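Local coordinates for protein importin subunit beta-1 (Saccharomyces cerevisiae, PDB 5OWU) that carries proteins into the nucleus, working with importin alpha, which binds the classical nuclear localization signal of the cargo, at residues S13-D18 with N52-G57; T334-D339 with N385-V390. One frame throughout, in Å; residues are numbered along the deposited sequence.

Contact 1: residues S13-D18 with N52-G57; sequences SILSPD and NTKLEG
Ile14 and Leu15, in the last turn of helix 3-15, reach across to Lys54 and Glu56 at the start of helix 55-67. The close-packed spot is Leu15 on Lys54, where Leu15 CD1 lies 3.5 Å from Lys54 CD, against the aliphatic part of the lysine. The CD1 methyl of Ile14 sits over the first turn of helix 55-67, 3.7 Å from Glu56 O. The same Ile14 CD1 is 3.8 Å from Glu56 CB. Buried Gly57 has no side chain, and Ile14 CD1 also comes within 4.2 Å of Gly57 N. The CG1 branch of Ile14 sits between its own backbone N and carbonyl carbon (chi1 47°), which sends CD1 to the other helix. Ile14 also touches Leu60, one turn further along helix 55-67.

Lys54 and Glu56 are exposed and make the solvent side of the contact. Leu15 divides its two methyls between them. Lys54 lends Leu15 its aliphatic CD, Glu56 its carboxylate oxygen. Leu15 CD2 lies 3.6 Å from Glu56 OE1, a plain contact of a methyl with an oxygen. The lysine chain is bent at chi3 and chi4, while the glutamate runs extended beyond CG.

Lys54 is also the N-cap residue of helix 55-67, and its backbone N is hydrogen-bonded to Glu11 OE2 of helix 3-15. Side chains from the end of one helix pack on the N-cap and first turn of another, joining HEAT 1 to HEAT 2, as is typical of an alpha-solenoid.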
ATOM      1  N   SER A  13     -36.300  -0.893  -9.905  1.00 39.62           N
ATOM      2  CA  SER A  13     -35.175  -0.294  -9.204  1.00 39.64           C
ATOM      3  C   SER A  13     -33.985  -0.087 -10.127  1.00 34.54           C
ATOM      4  O   SER A  13     -33.204   0.853  -9.921  1.00 45.73           O
ATOM      5  CB  SER A  13     -34.763  -1.168  -8.016  1.00 43.24           C
ATOM      6  OG  SER A  13     -34.017  -2.292  -8.458  1.00 34.74           O
ATOM      7  N   ILE A  14     -33.808  -0.933 -11.141  1.00 35.42           N
ATOM      8  CA  ILE A  14     -32.643  -0.785 -12.018  1.00 36.84           C
ATOM      9  C   ILE A  14     -32.979  -0.448 -13.467  1.00 40.29           C
ATOM     10  O   ILE A  14     -32.076  -0.030 -14.210  1.00 42.22           O
ATOM     11  CB  ILE A  14     -31.741  -2.037 -11.977  1.00 38.00           C
ATOM     12  CG1 ILE A  14     -32.576  -3.305 -12.106  1.00 36.00           C
ATOM     13  CG2 ILE A  14     -30.906  -2.033 -10.699  1.00 37.26           C
ATOM     14  CD1 ILE A  14     -31.743  -4.554 -12.402  1.00 44.35           C
ATOM     15  N   LEU A  15     -34.221  -0.596 -13.908  1.00 39.16           N
ATOM     16  CA  LEU A  15     -34.567  -0.488 -15.320  1.00 46.59           C
ATOM     17  C   LEU A  15     -35.603   0.585 -15.623  1.00 48.00           C
ATOM     18  O   LEU A  15     -35.924   0.789 -16.797  1.00 42.32           O
ATOM     19  CB  LEU A  15     -35.085  -1.835 -15.842  1.00 41.28           C
ATOM     20  CG  LEU A  15     -34.167  -3.048 -15.661  1.00 48.60           C
ATOM     21  CD1 LEU A  15     -34.885  -4.329 -16.073  1.00 54.05           C
ATOM     22  CD2 LEU A  15     -32.878  -2.889 -16.446  1.00 53.90           C
ATOM     23  N   SER A  16     -36.139   1.265 -14.626  1.00 52.90           N
ATOM     24  CA  SER A  16     -37.144   2.279 -14.920  1.00 53.55           C
ATOM     25  C   SER A  16     -36.466   3.521 -15.490  1.00 48.23           C
ATOM     26  O   SER A  16     -35.464   3.979 -14.933  1.00 38.92           O
ATOM     27  CB  SER A  16     -37.930   2.657 -13.671  1.00 52.91           C
ATOM     28  OG  SER A  16     -38.922   3.619 -13.987  1.00 50.69           O
ATOM     29  N   PRO A  17     -36.974   4.093 -16.588  1.00 50.25           N
ATOM     30  CA  PRO A  17     -36.415   5.372 -17.067  1.00 52.05           C
ATOM     31  C   PRO A  17     -36.620   6.507 -16.088  1.00 53.58           C
ATOM     32  O   PRO A  17     -35.951   7.542 -16.201  1.00 59.85           O
ATOM     33  CB  PRO A  17     -37.179   5.632 -18.375  1.00 55.99           C
ATOM     34  CG  PRO A  17     -37.872   4.356 -18.711  1.00 59.00           C
ATOM     35  CD  PRO A  17     -38.095   3.634 -17.426  1.00 56.98           C
ATOM     36  N   ASP A  18     -37.527   6.341 -15.136  1.00 54.24           N
ATOM     37  CA  ASP A  18     -37.910   7.389 -14.202  1.00 56.60           C
ATOM     38  C   ASP A  18     -37.087   7.212 -12.933  1.00 62.48           C
ATOM     39  O   ASP A  18     -37.326   6.285 -12.152  1.00 54.99           O
ATOM     40  CB  ASP A  18     -39.409   7.312 -13.924  1.00 60.18           C
ATOM     41  CG  ASP A  18     -39.907   8.453 -13.069  1.00 60.09           C
ATOM     42  OD1 ASP A  18     -39.099   9.027 -12.309  1.00 68.35           O
ATOM     43  OD2 ASP A  18     -41.112   8.772 -13.157  1.00 69.39           O
ATOM     44  N   ASN A  52     -39.810 -16.008 -15.619  1.00 43.99           N
ATOM     45  CA  ASN A  52     -40.669 -14.929 -16.094  1.00 55.95           C
ATOM     46  C   ASN A  52     -40.109 -13.543 -15.791  1.00 52.84           C
ATOM     47  O   ASN A  52     -40.642 -12.555 -16.306  1.00 51.53           O
ATOM     48  CB  ASN A  52     -42.064 -15.072 -15.467  1.00 56.31           C
ATOM     49  CG  ASN A  52     -43.008 -13.954 -15.870  1.00 69.89           C
ATOM     50  OD1 ASN A  52     -43.139 -13.631 -17.050  1.00 83.50           O
ATOM     51  ND2 ASN A  52     -43.659 -13.344 -14.884  1.00 66.95           N
ATOM     52  N   THR A  53     -39.063 -13.444 -14.978  1.00 46.76           N
ATOM     53  CA  THR A  53     -38.462 -12.169 -14.613  1.00 45.83           C
ATOM     54  C   THR A  53     -37.245 -11.893 -15.491  1.00 43.65           C
ATOM     55  O   THR A  53     -36.514 -12.810 -15.877  1.00 41.73           O
ATOM     56  CB  THR A  53     -38.050 -12.166 -13.133  1.00 42.69           C
ATOM     57  OG1 THR A  53     -39.213 -12.321 -12.309  1.00 40.54           O
ATOM     58  CG2 THR A  53     -37.344 -10.871 -12.750  1.00 36.45           C
ATOM     59  N   LYS A  54     -37.035 -10.615 -15.808  1.00 38.87           N
ATOM     60  CA  LYS A  54     -35.869 -10.227 -16.590  1.00 43.52           C
ATOM     61  C   LYS A  54     -34.590 -10.672 -15.891  1.00 47.18           C
ATOM     62  O   LYS A  54     -34.498 -10.663 -14.660  1.00 43.03           O
ATOM     63  CB  LYS A  54     -35.846  -8.717 -16.802  1.00 41.94           C
ATOM     64  CG  LYS A  54     -37.003  -8.191 -17.640  1.00 54.19           C
ATOM     65  CD  LYS A  54     -37.005  -6.672 -17.650  1.00 60.86           C
ATOM     66  CE  LYS A  54     -36.710  -6.106 -19.024  1.00 69.91           C
ATOM     67  NZ  LYS A  54     -37.941  -6.014 -19.851  1.00 66.23           N
ATOM     68  N   LEU A  55     -33.592 -11.046 -16.696  1.00 34.83           N
ATOM     69  CA  LEU A  55     -32.344 -11.578 -16.159  1.00 36.65           C
ATOM     70  C   LEU A  55     -31.724 -10.648 -15.127  1.00 36.79           C
ATOM     71  O   LEU A  55     -31.281 -11.088 -14.060  1.00 36.40           O
ATOM     72  CB  LEU A  55     -31.346 -11.823 -17.290  1.00 49.42           C
ATOM     73  CG  LEU A  55     -31.237 -13.199 -17.937  1.00 49.33           C
ATOM     74  CD1 LEU A  55     -29.935 -13.242 -18.729  1.00 50.43           C
ATOM     75  CD2 LEU A  55     -31.282 -14.334 -16.927  1.00 42.14           C
ATOM     76  N   GLU A  56     -31.666  -9.353 -15.435  1.00 32.93           N
ATOM     77  CA  GLU A  56     -30.993  -8.431 -14.532  1.00 32.71           C
ATOM     78  C   GLU A  56     -31.702  -8.338 -13.192  1.00 34.05           C
ATOM     79  O   GLU A  56     -31.049  -8.132 -12.164  1.00 34.60           O
ATOM     80  CB  GLU A  56     -30.898  -7.053 -15.170  1.00 33.44           C
ATOM     81  CG  GLU A  56     -29.890  -6.985 -16.282  1.00 42.68           C
ATOM     82  CD  GLU A  56     -29.901  -5.643 -16.946  1.00 40.45           C
ATOM     83  OE1 GLU A  56     -29.712  -4.636 -16.235  1.00 38.12           O
ATOM     84  OE2 GLU A  56     -30.112  -5.598 -18.172  1.00 47.21           O
ATOM     85  N   GLY A  57     -33.031  -8.468 -13.185  1.00 31.50           N
ATOM     86  CA  GLY A  57     -33.763  -8.474 -11.929  1.00 31.27           C
ATOM     87  C   GLY A  57     -33.484  -9.710 -11.097  1.00 32.16           C
ATOM     88  O   GLY A  57     -33.421  -9.636  -9.870  1.00 29.94           O
TER

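Contact 2: residues T334-D339 with N385-V390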
ATOM      1  N   THR A 334      16.507  -8.565 -22.749  1.00 37.03           N
ATOM      2  CA  THR A 334      16.574  -8.089 -24.128  1.00 39.22           C
ATOM      3  C   THR A 334      15.246  -8.224 -24.867  1.00 41.68           C
ATOM      4  O   THR A 334      15.223  -8.140 -26.100  1.00 35.81           O
ATOM      5  CB  THR A 334      17.666  -8.826 -24.906  1.00 36.61           C
ATOM      6  OG1 THR A 334      17.386 -10.231 -24.920  1.00 33.89           O
ATOM      7  CG2 THR A 334      19.025  -8.570 -24.284  1.00 35.81           C
ATOM      8  N   ARG A 335      14.146  -8.420 -24.148  1.00 39.53           N
ATOM      9  CA  ARG A 335      12.820  -8.491 -24.748  1.00 43.28           C
ATOM     10  C   ARG A 335      12.015  -7.221 -24.469  1.00 42.36           C
ATOM     11  O   ARG A 335      10.820  -7.276 -24.181  1.00 37.67           O
ATOM     12  CB  ARG A 335      12.076  -9.730 -24.252  1.00 35.69           C
ATOM     13  CG  ARG A 335      12.789 -11.031 -24.559  1.00 41.26           C
ATOM     14  CD  ARG A 335      11.938 -12.229 -24.167  1.00 44.50           C
ATOM     15  NE  ARG A 335      12.671 -13.493 -24.246  1.00 40.97           N
ATOM     16  CZ  ARG A 335      12.116 -14.690 -24.078  1.00 32.97           C
ATOM     17  NH1 ARG A 335      10.816 -14.798 -23.822  1.00 38.44           N
ATOM     18  NH2 ARG A 335      12.858 -15.781 -24.158  1.00 39.37           N
ATOM     19  N   GLN A 336      12.664  -6.061 -24.559  1.00 37.66           N
ATOM     20  CA  GLN A 336      11.949  -4.800 -24.442  1.00 43.67           C
ATOM     21  C   GLN A 336      11.037  -4.596 -25.658  1.00 44.23           C
ATOM     22  O   GLN A 336      11.034  -5.380 -26.608  1.00 50.22           O
ATOM     23  CB  GLN A 336      12.924  -3.627 -24.327  1.00 33.19           C
ATOM     24  CG  GLN A 336      14.152  -3.869 -23.444  1.00 37.57           C
ATOM     25  CD  GLN A 336      15.347  -4.386 -24.229  1.00 39.01           C
ATOM     26  OE1 GLN A 336      15.195  -5.184 -25.154  1.00 33.37           O
ATOM     27  NE2 GLN A 336      16.542  -3.933 -23.862  1.00 33.52           N
ATOM     28  N   ASN A 337      10.269  -3.512 -25.627  1.00 51.76           N
ATOM     29  CA  ASN A 337       9.383  -3.153 -26.731  1.00 64.04           C
ATOM     30  C   ASN A 337      10.099  -2.218 -27.701  1.00 64.00           C
ATOM     31  O   ASN A 337      10.753  -1.260 -27.274  1.00 50.52           O
ATOM     32  CB  ASN A 337       8.118  -2.486 -26.187  1.00 73.74           C
ATOM     33  CG  ASN A 337       7.575  -3.191 -24.962  1.00 63.23           C
ATOM     34  OD1 ASN A 337       7.594  -4.421 -24.881  1.00 61.70           O
ATOM     35  ND2 ASN A 337       7.102  -2.416 -23.992  1.00 52.55           N
ATOM     36  N   GLU A 338       9.970  -2.492 -29.006  1.00 86.85           N
ATOM     37  CA  GLU A 338      10.564  -1.640 -30.043  1.00 88.30           C
ATOM     38  C   GLU A 338       9.714  -0.385 -30.249  1.00 96.82           C
ATOM     39  O   GLU A 338       9.151  -0.146 -31.317  1.00104.74           O
ATOM     40  CB  GLU A 338      10.726  -2.401 -31.355  1.00 84.12           C
ATOM     41  CG  GLU A 338      11.949  -3.323 -31.399  1.00 87.74           C
ATOM     42  CD  GLU A 338      13.100  -2.824 -32.271  1.00 85.38           C
ATOM     43  OE1 GLU A 338      13.143  -1.618 -32.597  1.00 86.18           O
ATOM     44  OE2 GLU A 338      13.975  -3.651 -32.617  1.00 67.84           O
ATOM     45  N   ASP A 339       9.638   0.416 -29.187  1.00 91.63           N
ATOM     46  CA  ASP A 339       8.906   1.686 -29.172  1.00 95.54           C
ATOM     47  C   ASP A 339       7.751   1.748 -30.176  1.00 99.90           C
ATOM     48  O   ASP A 339       6.654   2.207 -29.856  1.00 98.98           O
ATOM     49  CB  ASP A 339       9.875   2.851 -29.426  1.00 95.65           C
ATOM     50  CG  ASP A 339      10.612   2.735 -30.750  1.00103.65           C
ATOM     51  OD1 ASP A 339      10.069   2.131 -31.696  1.00110.74           O
ATOM     52  OD2 ASP A 339      11.739   3.265 -30.843  1.00106.00           O
ATOM     53  N   ASN A 385      20.762  -4.910 -26.357  1.00 35.71           N
ATOM     54  CA  ASN A 385      21.796  -5.484 -25.506  1.00 29.17           C
ATOM     55  C   ASN A 385      22.477  -4.424 -24.646  1.00 27.77           C
ATOM     56  O   ASN A 385      22.774  -4.674 -23.473  1.00 32.79           O
ATOM     57  CB  ASN A 385      22.810  -6.230 -26.367  1.00 32.02           C
ATOM     58  CG  ASN A 385      22.212  -7.467 -27.016  1.00 39.83           C
ATOM     59  OD1 ASN A 385      21.511  -7.376 -28.020  1.00 46.11           O
ATOM     60  ND2 ASN A 385      22.471  -8.625 -26.434  1.00 48.55           N
ATOM     61  N   ARG A 386      22.715  -3.232 -25.189  1.00 32.13           N
ATOM     62  CA  ARG A 386      23.284  -2.163 -24.371  1.00 36.07           C
ATOM     63  C   ARG A 386      22.304  -1.723 -23.285  1.00 27.10           C
ATOM     64  O   ARG A 386      22.690  -1.547 -22.114  1.00 28.25           O
ATOM     65  CB  ARG A 386      23.680  -0.984 -25.257  1.00 26.80           C
ATOM     66  CG  ARG A 386      24.593  -1.358 -26.431  1.00 37.26           C
ATOM     67  CD  ARG A 386      25.265  -0.139 -27.060  1.00 31.76           C
ATOM     68  NE  ARG A 386      24.314   0.780 -27.679  1.00 33.67           N
ATOM     69  CZ  ARG A 386      23.759   0.591 -28.871  1.00 31.13           C
ATOM     70  NH1 ARG A 386      24.039  -0.499 -29.576  1.00 35.82           N
ATOM     71  NH2 ARG A 386      22.909   1.484 -29.355  1.00 39.31           N
ATOM     72  N   GLU A 387      21.029  -1.547 -23.648  1.00 27.25           N
ATOM     73  CA  GLU A 387      20.022  -1.190 -22.652  1.00 23.86           C
ATOM     74  C   GLU A 387      19.938  -2.261 -21.573  1.00 27.98           C
ATOM     75  O   GLU A 387      19.913  -1.955 -20.375  1.00 24.83           O
ATOM     76  CB  GLU A 387      18.662  -0.985 -23.323  1.00 28.44           C
ATOM     77  CG  GLU A 387      17.618  -0.305 -22.430  1.00 30.29           C
ATOM     78  CD  GLU A 387      16.950  -1.252 -21.442  1.00 37.10           C
ATOM     79  OE1 GLU A 387      17.011  -2.484 -21.653  1.00 29.29           O
ATOM     80  OE2 GLU A 387      16.356  -0.761 -20.454  1.00 32.83           O
ATOM     81  N   ALA A 388      19.910  -3.532 -21.984  1.00 34.56           N
ATOM     82  CA  ALA A 388      19.928  -4.623 -21.014  1.00 30.17           C
ATOM     83  C   ALA A 388      21.144  -4.529 -20.100  1.00 30.62           C
ATOM     84  O   ALA A 388      21.044  -4.777 -18.894  1.00 27.42           O
ATOM     85  CB  ALA A 388      19.904  -5.969 -21.740  1.00 31.30           C
ATOM     86  N   ALA A 389      22.299  -4.155 -20.652  1.00 29.02           N
ATOM     87  CA  ALA A 389      23.517  -4.096 -19.848  1.00 26.11           C
ATOM     88  C   ALA A 389      23.400  -3.050 -18.745  1.00 28.30           C
ATOM     89  O   ALA A 389      23.687  -3.337 -17.573  1.00 27.23           O
ATOM     90  CB  ALA A 389      24.724  -3.812 -20.746  1.00 33.07           C
ATOM     91  N   VAL A 390      22.985  -1.821 -19.089  1.00 25.91           N
ATOM     92  CA  VAL A 390      22.868  -0.817 -18.025  1.00 22.66           C
ATOM     93  C   VAL A 390      21.719  -1.156 -17.077  1.00 24.16           C
ATOM     94  O   VAL A 390      21.783  -0.847 -15.880  1.00 26.82           O
ATOM     95  CB  VAL A 390      22.719   0.622 -18.576  1.00 21.47           C
ATOM     96  CG1 VAL A 390      24.034   1.138 -19.096  1.00 30.21           C
ATOM     97  CG2 VAL A 390      21.640   0.708 -19.659  1.00 35.55           C
TER
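Two bent side chains bring the polar groups of Gln336 and Glu387 together. Gln336 turns at chi2 (92°), which swings its amide toward helix 383-395. In Glu387, CG lies opposite the backbone N (chi1 -167°), and a bend at chi2 brings the carboxylate back to the loop. The two chains run past each other in opposite directions.

Gln336 NE2 donates to Glu387 OE1 at 2.7 Å. The bond is nearly straight, with an N-H...O angle of 165°. The acceptor lies close to the amide plane, but the donor meets OE1 on its anti side and well out of the carboxylate plane. The other oxygen, OE2, is hydrogen-bonded to Thr430 OG1 of helix 425-442. The buried carboxylate is thus held at both oxygens. With an alanine at Gln336, Glu387 OE1 would probably lose this donor, and a gap would open between loop and helix.

Residues 334-339 belong to the loop between the two helices of HEAT 8, and residues 385-390 lie on the second helix of HEAT 9. The contact therefore joins successive repeats of the alpha-solenoid, and Thr430 extends the link into HEAT 10.

Beside the polar bond lies a small apolar contact, Thr334 CG2 on Ala388 CB at 3.7 Å. The methyl also borders the amide of Asn385, with Thr334 CG2 standing 4.1 Å from Asn385 ND2. The hydrogen-bond partner of that ND2 is Asn377 OD1 of helix 367-377. The hydroxyl of Thr334 is hydrogen-bonded to Asn331 O within its own repeat.

In the fold
Both contacts join consecutive HEAT repeats, but at different points of the superhelix. Contact 1 links HEAT 1 to HEAT 2 near the N-terminus. Contact 2 links HEAT 8 to HEAT 9. Contact 1 is complete in the chain before contact 2 begins. Their centres lie about 53 Å apart, and their nearest atoms are about 38 Å apart, so they do not touch. Contact 1 lies at the surface, with its centre about 39 Å from the centre of the chain. Contact 2 is partly buried, its centre about 30 Å from the centre of the chain. Contact 1 is made by van der Waals contacts of methyl groups; contact 2 adds a hydrogen bond to a carboxylate.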